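Kinesin-like protein (Caenorhabditis elegans, PDB 5X3E) is a kinesin-6 motor protein whose motor domain probably couples ATP hydrolysis to movement along microtubules. Local coordinates at residues A[38-43]-A[58-63]; A[85-90]-A[98-103]. All blocks are in the same frame, centred on the assembly; numbering follows the deposited sequence.

Both interactions use the edge of the central sheet in the kinesin motor domain. Strand 37-42 of interaction 1 and strand 86-87 of interaction 2 are parallel neighbours in that sheet. Probable backbone hydrogen bonds join them, such as Phe87 N to Cys40 O. Interaction 1 joins this sheet to the small antiparallel sheet. It is a small, fully buried contact made by aliphatic and sulfur atoms. Interaction 2 joins it to helix 93-109 and is only partly buried. Its inner part is aromatic and aliphatic, while its outer part holds two arginines and a sulfate ion. The centres of the two contacts lie about 12 Å apart. The two follow one another in sequence.

Interaction 1 of 2, residues A[38-43]-A[58-63]; sequences VVCRLC and GSIQTV
Ile60 reaches Cys40 and Leu42 across the join between two sheets of the kinesin motor domain. Strand 37-42 belongs to the large central sheet. Strand 59-62 belongs to the small four-stranded antiparallel sheet, the subdomain that packs beside the core in kinesins. The two strands meet through side chains, not through backbone pairing.

The tight part is small and buried. The delta methyl of Ile60 carries all of it. The side chain is extended at its outer bond (chi2 -174°), which sends CD1 out toward strand 37-42. There CD1 lies 3.6 Å from CD2 of Leu42. Leu42 and Ile60 pass alongside each other, running in opposite directions. Val411 of strand 404-411 touches both Cys40 and Leu42, and Val86 touches Ile60, so the contact is part of a wider apolar layer.

The loose, solvent side begins one residue further along. Gln61 is partly exposed and packs on Ile55. Arg41 is different: it is buried, points away from strand 59-62, and is hydrogen-bonded to Thr129 and Gln93.

Cys40 holds its sulfur anti to the backbone N (chi1 -179°), and this places SG 3.5 Å from Ile60 CD1.

Interaction 2 of 2, residues A[85-90]-A[98-103]; sequences RVFSEN and ERTSVD. With SO4 (sulfate ion), chain Q.
Arg99 NE donates to SO4 O3 in a weak bond of 3.5 Å that is almost straight (176°), while Arg85 CB lies over one face of the same Arg99 guanidinium. The sulfate ion was probably taken up from the crystallisation liquor. It lies at the edge of the Arg99 guanidinium, with its sulfur in the plane of the group. SO4 O1 lies nearest the Arg85 guanidinium, but its position is doubtful.

The two arginines meet obliquely, their guanidinium planes 69° apart. Arg85 CB sits toward the rim of the Arg99 group, 3.8 Å from Arg99 NH2. This same NH2 makes a salt bridge to Glu37. Arg85 NH2 has weak, long ion pairs with Glu57 and Asp91.

Next to the charged heads, Phe87 of the short strand 86-87 packs against the Arg99 stem. Its CZ is 3.6 Å from Arg99 CG. Arg99 CB also meets the ring in its plane, at the edge. Arg99 can do both jobs because its chain bends at the second torsion (chi2 47°): the CB and CG part rests on Phe87 while the head swings to the sulfate. Arg85 comes from another direction: its CG packs over one face of the Phe87 ring, 3.8 Å above its plane. Thr100 adds a looser touch, with OG1 4.2 Å from Phe87 CE2.

With an alanine in place of Arg99, Glu37 is likely to lose a salt-bridge partner and the sulfate a donor, while CB alone would remain against Phe87 CZ.

The contact packs helix 93-109 against the edge of the central sheet of the motor domain. Its chemistry implies that neighbouring acids and the bound anion probably offset the like charges of the two arginines.

Interaction 1 of 2, residues A[38-43]-A[58-63]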
ATOM      1  N   VAL A  38     -13.439   6.092   0.723  1.00 60.11           N
ATOM      2  CA  VAL A  38     -13.155   5.697   2.095  1.00 60.65           C
ATOM      3  C   VAL A  38     -14.176   4.644   2.494  1.00 59.89           C
ATOM      4  O   VAL A  38     -15.388   4.876   2.393  1.00 65.99           O
ATOM      5  CB  VAL A  38     -13.199   6.891   3.060  1.00 66.45           C
ATOM      6  CG1 VAL A  38     -12.888   6.434   4.471  1.00 58.93           C
ATOM      7  CG2 VAL A  38     -12.213   7.954   2.619  1.00 66.38           C
ATOM      8  N   VAL A  39     -13.689   3.488   2.942  1.00 65.09           N
ATOM      9  CA  VAL A  39     -14.551   2.416   3.418  1.00 56.13           C
ATOM     10  C   VAL A  39     -14.167   2.114   4.859  1.00 60.79           C
ATOM     11  O   VAL A  39     -13.085   2.474   5.334  1.00 70.28           O
ATOM     12  CB  VAL A  39     -14.468   1.142   2.553  1.00 51.82           C
ATOM     13  CG1 VAL A  39     -14.687   1.474   1.084  1.00 51.40           C
ATOM     14  CG2 VAL A  39     -13.142   0.426   2.772  1.00 43.79           C
ATOM     15  N   CYS A  40     -15.081   1.462   5.563  1.00 71.32           N
ATOM     16  CA  CYS A  40     -14.929   1.204   6.985  1.00 66.58           C
ATOM     17  C   CYS A  40     -15.206  -0.268   7.260  1.00 64.31           C
ATOM     18  O   CYS A  40     -16.103  -0.862   6.652  1.00 71.89           O
ATOM     19  CB  CYS A  40     -15.865   2.108   7.797  1.00 69.11           C
ATOM     20  SG  CYS A  40     -15.756   1.909   9.579  1.00 76.58           S
ATOM     21  N   ARG A  41     -14.428  -0.858   8.168  1.00 57.37           N
ATOM     22  CA  ARG A  41     -14.546  -2.277   8.490  1.00 66.78           C
ATOM     23  C   ARG A  41     -14.601  -2.458   9.998  1.00 70.04           C
ATOM     24  O   ARG A  41     -13.655  -2.092  10.705  1.00 71.18           O
ATOM     25  CB  ARG A  41     -13.390  -3.094   7.911  1.00 53.90           C
ATOM     26  CG  ARG A  41     -13.515  -4.567   8.245  1.00 54.01           C
ATOM     27  CD  ARG A  41     -12.297  -5.365   7.843  1.00 48.50           C
ATOM     28  NE  ARG A  41     -12.622  -6.783   7.737  1.00 52.69           N
ATOM     29  CZ  ARG A  41     -11.735  -7.737   7.484  1.00 57.44           C
ATOM     30  NH1 ARG A  41     -10.458  -7.427   7.314  1.00 63.36           N
ATOM     31  NH2 ARG A  41     -12.126  -9.002   7.401  1.00 52.81           N
ATOM     32  N   LEU A  42     -15.696  -3.048  10.479  1.00 62.40           N
ATOM     33  CA  LEU A  42     -15.845  -3.343  11.898  1.00 65.54           C
ATOM     34  C   LEU A  42     -15.197  -4.687  12.223  1.00 70.03           C
ATOM     35  O   LEU A  42     -15.387  -5.670  11.497  1.00 74.64           O
ATOM     36  CB  LEU A  42     -17.329  -3.393  12.278  1.00 74.78           C
ATOM     37  CG  LEU A  42     -18.286  -2.264  11.877  1.00 71.88           C
ATOM     38  CD1 LEU A  42     -19.576  -2.347  12.695  1.00 76.73           C
ATOM     39  CD2 LEU A  42     -17.661  -0.896  11.976  1.00 67.08           C
ATOM     40  N   CYS A  43     -14.439  -4.733  13.307  1.00 67.47           N
ATOM     41  CA  CYS A  43     -13.883  -6.004  13.738  1.00 78.04           C
ATOM     42  C   CYS A  43     -14.904  -6.754  14.598  1.00 81.17           C
ATOM     43  O   CYS A  43     -15.894  -6.171  15.050  1.00 84.54           O
ATOM     44  CB  CYS A  43     -12.593  -5.778  14.520  1.00 68.71           C
ATOM     45  SG  CYS A  43     -12.813  -4.731  15.949  1.00 87.55           S
ATOM     46  N   GLY A  58     -23.579   1.274   4.201  1.00 99.94           N
ATOM     47  CA  GLY A  58     -22.793   2.409   3.760  1.00 88.25           C
ATOM     48  C   GLY A  58     -22.848   3.530   4.781  1.00 92.26           C
ATOM     49  O   GLY A  58     -22.432   4.657   4.494  1.00 90.24           O
ATOM     50  N   SER A  59     -23.375   3.236   5.973  1.00102.69           N
ATOM     51  CA  SER A  59     -23.514   4.225   7.034  1.00 98.50           C
ATOM     52  C   SER A  59     -23.258   3.578   8.388  1.00 90.80           C
ATOM     53  O   SER A  59     -23.459   2.372   8.567  1.00 84.09           O
ATOM     54  CB  SER A  59     -24.908   4.869   7.030  1.00104.16           C
ATOM     55  OG  SER A  59     -25.215   5.413   5.757  1.00112.18           O
ATOM     56  N   ILE A  60     -22.842   4.402   9.349  1.00 94.06           N
ATOM     57  CA  ILE A  60     -22.492   3.958  10.696  1.00 91.36           C
ATOM     58  C   ILE A  60     -22.959   5.013  11.688  1.00 96.34           C
ATOM     59  O   ILE A  60     -22.740   6.210  11.473  1.00105.20           O
ATOM     60  CB  ILE A  60     -20.976   3.718  10.844  1.00 83.26           C
ATOM     61  CG1 ILE A  60     -20.585   2.371  10.242  1.00 82.44           C
ATOM     62  CG2 ILE A  60     -20.550   3.792  12.305  1.00 87.72           C
ATOM     63  CD1 ILE A  60     -19.145   2.013  10.480  1.00 85.74           C
ATOM     64  N   GLN A  61     -23.596   4.575  12.771  1.00 93.59           N
ATOM     65  CA  GLN A  61     -24.108   5.476  13.795  1.00101.44           C
ATOM     66  C   GLN A  61     -23.278   5.381  15.068  1.00110.97           C
ATOM     67  O   GLN A  61     -22.917   4.286  15.506  1.00106.58           O
ATOM     68  CB  GLN A  61     -25.566   5.164  14.130  1.00 98.59           C
ATOM     69  CG  GLN A  61     -26.137   6.060  15.208  1.00106.60           C
ATOM     70  CD  GLN A  61     -27.575   5.736  15.537  1.00118.37           C
ATOM     71  OE1 GLN A  61     -27.961   5.699  16.705  1.00115.66           O
ATOM     72  NE2 GLN A  61     -28.381   5.501  14.507  1.00123.08           N
ATOM     73  N   THR A  62     -23.003   6.537  15.665  1.00109.27           N
ATOM     74  CA  THR A  62     -22.292   6.624  16.933  1.00106.30           C
ATOM     75  C   THR A  62     -23.232   6.314  18.099  1.00111.25           C
ATOM     76  O   THR A  62     -24.424   6.628  18.058  1.00113.45           O
ATOM     77  CB  THR A  62     -21.692   8.022  17.080  1.00112.88           C
ATOM     78  OG1 THR A  62     -20.978   8.358  15.883  1.00117.54           O
ATOM     79  CG2 THR A  62     -20.740   8.084  18.242  1.00116.50           C
ATOM     80  N   VAL A  63     -22.683   5.701  19.152  1.00113.71           N
ATOM     81  CA  VAL A  63     -23.469   5.280  20.314  1.00110.78           C
ATOM     82  C   VAL A  63     -22.700   5.611  21.590  1.00108.73           C
ATOM     83  O   VAL A  63     -21.649   5.016  21.853  1.00115.25           O
ATOM     84  CB  VAL A  63     -23.806   3.780  20.276  1.00105.80           C
ATOM     85  CG1 VAL A  63     -24.532   3.366  21.554  1.00 96.09           C
ATOM     86  CG2 VAL A  63     -24.634   3.435  19.040  1.00 98.08           C
TER

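Interaction 2 of 2, residues A[85-90]-A[98-103]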
ATOM      1  N   ARG A  85     -18.684   2.167   1.556  1.00 73.45           N
ATOM      2  CA  ARG A  85     -19.089   0.813   1.905  1.00 71.94           C
ATOM      3  C   ARG A  85     -18.703   0.567   3.357  1.00 78.49           C
ATOM      4  O   ARG A  85     -17.638   1.010   3.797  1.00 75.49           O
ATOM      5  CB  ARG A  85     -18.422  -0.223   0.985  1.00 64.76           C
ATOM      6  CG  ARG A  85     -18.576  -1.665   1.459  1.00 68.63           C
ATOM      7  CD  ARG A  85     -20.008  -2.170   1.292  1.00 85.72           C
ATOM      8  NE  ARG A  85     -20.190  -3.493   1.886  1.00 91.56           N
ATOM      9  CZ  ARG A  85     -19.955  -4.649   1.272  1.00 89.45           C
ATOM     10  NH1 ARG A  85     -19.519  -4.674   0.016  1.00 71.83           N
ATOM     11  NH2 ARG A  85     -20.156  -5.788   1.923  1.00 84.75           N
ATOM     12  N   VAL A  86     -19.573  -0.113   4.098  1.00 79.35           N
ATOM     13  CA  VAL A  86     -19.302  -0.481   5.485  1.00 73.63           C
ATOM     14  C   VAL A  86     -19.295  -1.999   5.578  1.00 71.09           C
ATOM     15  O   VAL A  86     -20.277  -2.652   5.209  1.00 82.25           O
ATOM     16  CB  VAL A  86     -20.327   0.120   6.462  1.00 71.05           C
ATOM     17  CG1 VAL A  86     -20.041  -0.362   7.881  1.00 70.84           C
ATOM     18  CG2 VAL A  86     -20.297   1.641   6.408  1.00 68.09           C
ATOM     19  N   PHE A  87     -18.182  -2.557   6.046  1.00 67.01           N
ATOM     20  CA  PHE A  87     -18.086  -3.984   6.315  1.00 62.19           C
ATOM     21  C   PHE A  87     -18.401  -4.265   7.775  1.00 70.64           C
ATOM     22  O   PHE A  87     -17.978  -3.523   8.664  1.00 87.11           O
ATOM     23  CB  PHE A  87     -16.692  -4.517   5.990  1.00 63.22           C
ATOM     24  CG  PHE A  87     -16.265  -4.283   4.571  1.00 71.65           C
ATOM     25  CD1 PHE A  87     -16.698  -5.124   3.559  1.00 65.99           C
ATOM     26  CD2 PHE A  87     -15.416  -3.236   4.251  1.00 61.81           C
ATOM     27  CE1 PHE A  87     -16.304  -4.918   2.255  1.00 65.56           C
ATOM     28  CE2 PHE A  87     -15.019  -3.026   2.951  1.00 57.75           C
ATOM     29  CZ  PHE A  87     -15.464  -3.867   1.950  1.00 63.14           C
ATOM     30  N   SER A  88     -19.149  -5.341   8.013  1.00 74.36           N
ATOM     31  CA  SER A  88     -19.502  -5.789   9.348  1.00 71.58           C
ATOM     32  C   SER A  88     -18.592  -6.944   9.760  1.00 77.90           C
ATOM     33  O   SER A  88     -17.672  -7.332   9.034  1.00 88.21           O
ATOM     34  CB  SER A  88     -20.976  -6.190   9.401  1.00 65.32           C
ATOM     35  OG  SER A  88     -21.222  -7.322   8.586  1.00 87.13           O
ATOM     36  N   GLU A  89     -18.854  -7.500  10.949  1.00 66.58           N
ATOM     37  CA  GLU A  89     -18.095  -8.661  11.408  1.00 64.81           C
ATOM     38  C   GLU A  89     -18.280  -9.864  10.492  1.00 73.72           C
ATOM     39  O   GLU A  89     -17.400 -10.728  10.413  1.00 61.32           O
ATOM     40  CB  GLU A  89     -18.518  -9.039  12.826  1.00 83.07           C
ATOM     41  CG  GLU A  89     -18.636  -7.874  13.790  1.00 98.34           C
ATOM     42  CD  GLU A  89     -19.138  -8.313  15.153  1.00106.87           C
ATOM     43  OE1 GLU A  89     -19.262  -7.453  16.052  1.00117.63           O
ATOM     44  OE2 GLU A  89     -19.402  -9.524  15.325  1.00105.43           O
ATOM     45  N   ASN A  90     -19.407  -9.934   9.788  1.00 82.53           N
ATOM     46  CA  ASN A  90     -19.678 -11.094   8.954  1.00 78.58           C
ATOM     47  C   ASN A  90     -18.903 -11.061   7.643  1.00 75.63           C
ATOM     48  O   ASN A  90     -18.628 -12.119   7.065  1.00 82.09           O
ATOM     49  CB  ASN A  90     -21.177 -11.191   8.691  1.00 78.19           C
ATOM     50  CG  ASN A  90     -21.986 -11.216   9.971  1.00 93.88           C
ATOM     51  OD1 ASN A  90     -22.731 -10.280  10.268  1.00 96.77           O
ATOM     52  ND2 ASN A  90     -21.843 -12.290  10.740  1.00 95.02           N
ATOM     53  N   GLU A  98     -12.067  -8.302  -2.566  1.00 64.47           N
ATOM     54  CA  GLU A  98     -12.678  -7.989  -3.857  1.00 61.30           C
ATOM     55  C   GLU A  98     -13.203  -6.557  -3.899  1.00 51.83           C
ATOM     56  O   GLU A  98     -13.097  -5.881  -4.927  1.00 70.88           O
ATOM     57  CB  GLU A  98     -13.802  -8.974  -4.171  1.00 61.52           C
ATOM     58  CG  GLU A  98     -13.357 -10.421  -4.248  1.00 85.59           C
ATOM     59  CD  GLU A  98     -14.440 -11.318  -4.805  1.00110.09           C
ATOM     60  OE1 GLU A  98     -15.320 -10.798  -5.527  1.00112.94           O
ATOM     61  OE2 GLU A  98     -14.414 -12.535  -4.519  1.00113.88           O
ATOM     62  N   ARG A  99     -13.791  -6.088  -2.801  1.00 49.84           N
ATOM     63  CA  ARG A  99     -14.380  -4.755  -2.749  1.00 54.41           C
ATOM     64  C   ARG A  99     -13.334  -3.659  -2.564  1.00 61.88           C
ATOM     65  O   ARG A  99     -13.609  -2.490  -2.861  1.00 57.17           O
ATOM     66  CB  ARG A  99     -15.426  -4.724  -1.626  1.00 55.74           C
ATOM     67  CG  ARG A  99     -16.231  -3.442  -1.503  1.00 58.93           C
ATOM     68  CD  ARG A  99     -16.746  -2.975  -2.840  1.00 56.48           C
ATOM     69  NE  ARG A  99     -17.427  -1.689  -2.736  1.00 60.25           N
ATOM     70  CZ  ARG A  99     -16.803  -0.517  -2.681  1.00 64.59           C
ATOM     71  NH1 ARG A  99     -15.477  -0.464  -2.714  1.00 60.66           N
ATOM     72  NH2 ARG A  99     -17.504   0.606  -2.593  1.00 63.69           N
ATOM     73  N   THR A 100     -12.134  -4.020  -2.120  1.00 59.55           N
ATOM     74  CA  THR A 100     -11.092  -3.078  -1.747  1.00 48.80           C
ATOM     75  C   THR A 100      -9.910  -3.053  -2.708  1.00 60.81           C
ATOM     76  O   THR A 100      -9.308  -1.992  -2.895  1.00 53.21           O
ATOM     77  CB  THR A 100     -10.615  -3.404  -0.318  1.00 45.90           C
ATOM     78  OG1 THR A 100     -11.566  -2.898   0.626  1.00 60.06           O
ATOM     79  CG2 THR A 100      -9.297  -2.826  -0.008  1.00 68.34           C
ATOM     80  N   SER A 101      -9.590  -4.176  -3.363  1.00 58.40           N
ATOM     81  CA  SER A 101      -8.334  -4.301  -4.092  1.00 43.57           C
ATOM     82  C   SER A 101      -8.460  -4.663  -5.568  1.00 51.57           C
ATOM     83  O   SER A 101      -7.530  -4.371  -6.328  1.00 58.89           O
ATOM     84  CB  SER A 101      -7.441  -5.353  -3.422  1.00 51.47           C
ATOM     85  OG  SER A 101      -7.315  -5.093  -2.040  1.00 68.91           O
ATOM     86  N   VAL A 102      -9.565  -5.277  -6.001  1.00 50.57           N
ATOM     87  CA  VAL A 102      -9.621  -5.801  -7.366  1.00 41.68           C
ATOM     88  C   VAL A 102      -9.560  -4.664  -8.378  1.00 47.16           C
ATOM     89  O   VAL A 102      -8.883  -4.769  -9.410  1.00 63.66           O
ATOM     90  CB  VAL A 102     -10.873  -6.685  -7.558  1.00 51.02           C
ATOM     91  CG1 VAL A 102     -11.194  -6.867  -9.037  1.00 41.08           C
ATOM     92  CG2 VAL A 102     -10.657  -8.041  -6.913  1.00 42.22           C
ATOM     93  N   ASP A 103     -10.242  -3.550  -8.097  1.00 50.38           N
ATOM     94  CA  ASP A 103     -10.201  -2.424  -9.029  1.00 53.00           C
ATOM     95  C   ASP A 103      -8.838  -1.737  -9.026  1.00 59.22           C
ATOM     96  O   ASP A 103      -8.456  -1.119 -10.026  1.00 60.58           O
ATOM     97  CB  ASP A 103     -11.316  -1.422  -8.708  1.00 43.94           C
ATOM     98  CG  ASP A 103     -11.144  -0.756  -7.352  1.00 51.13           C
ATOM     99  OD1 ASP A 103     -11.684   0.355  -7.163  1.00 60.93           O
ATOM    100  OD2 ASP A 103     -10.459  -1.332  -6.478  1.00 55.52           O
TER
HETATM  101  S   SO4 Q 515     -20.958  -3.043  -3.016  1.00134.06           S
HETATM  102  O1  SO4 Q 515     -20.034  -3.758  -2.135  1.00127.11           O
HETATM  103  O2  SO4 Q 515     -22.318  -3.521  -2.783  1.00140.25           O
HETATM  104  O3  SO4 Q 515     -20.886  -1.606  -2.753  1.00113.74           O
HETATM  105  O4  SO4 Q 515     -20.595  -3.299  -4.407  1.00138.90           O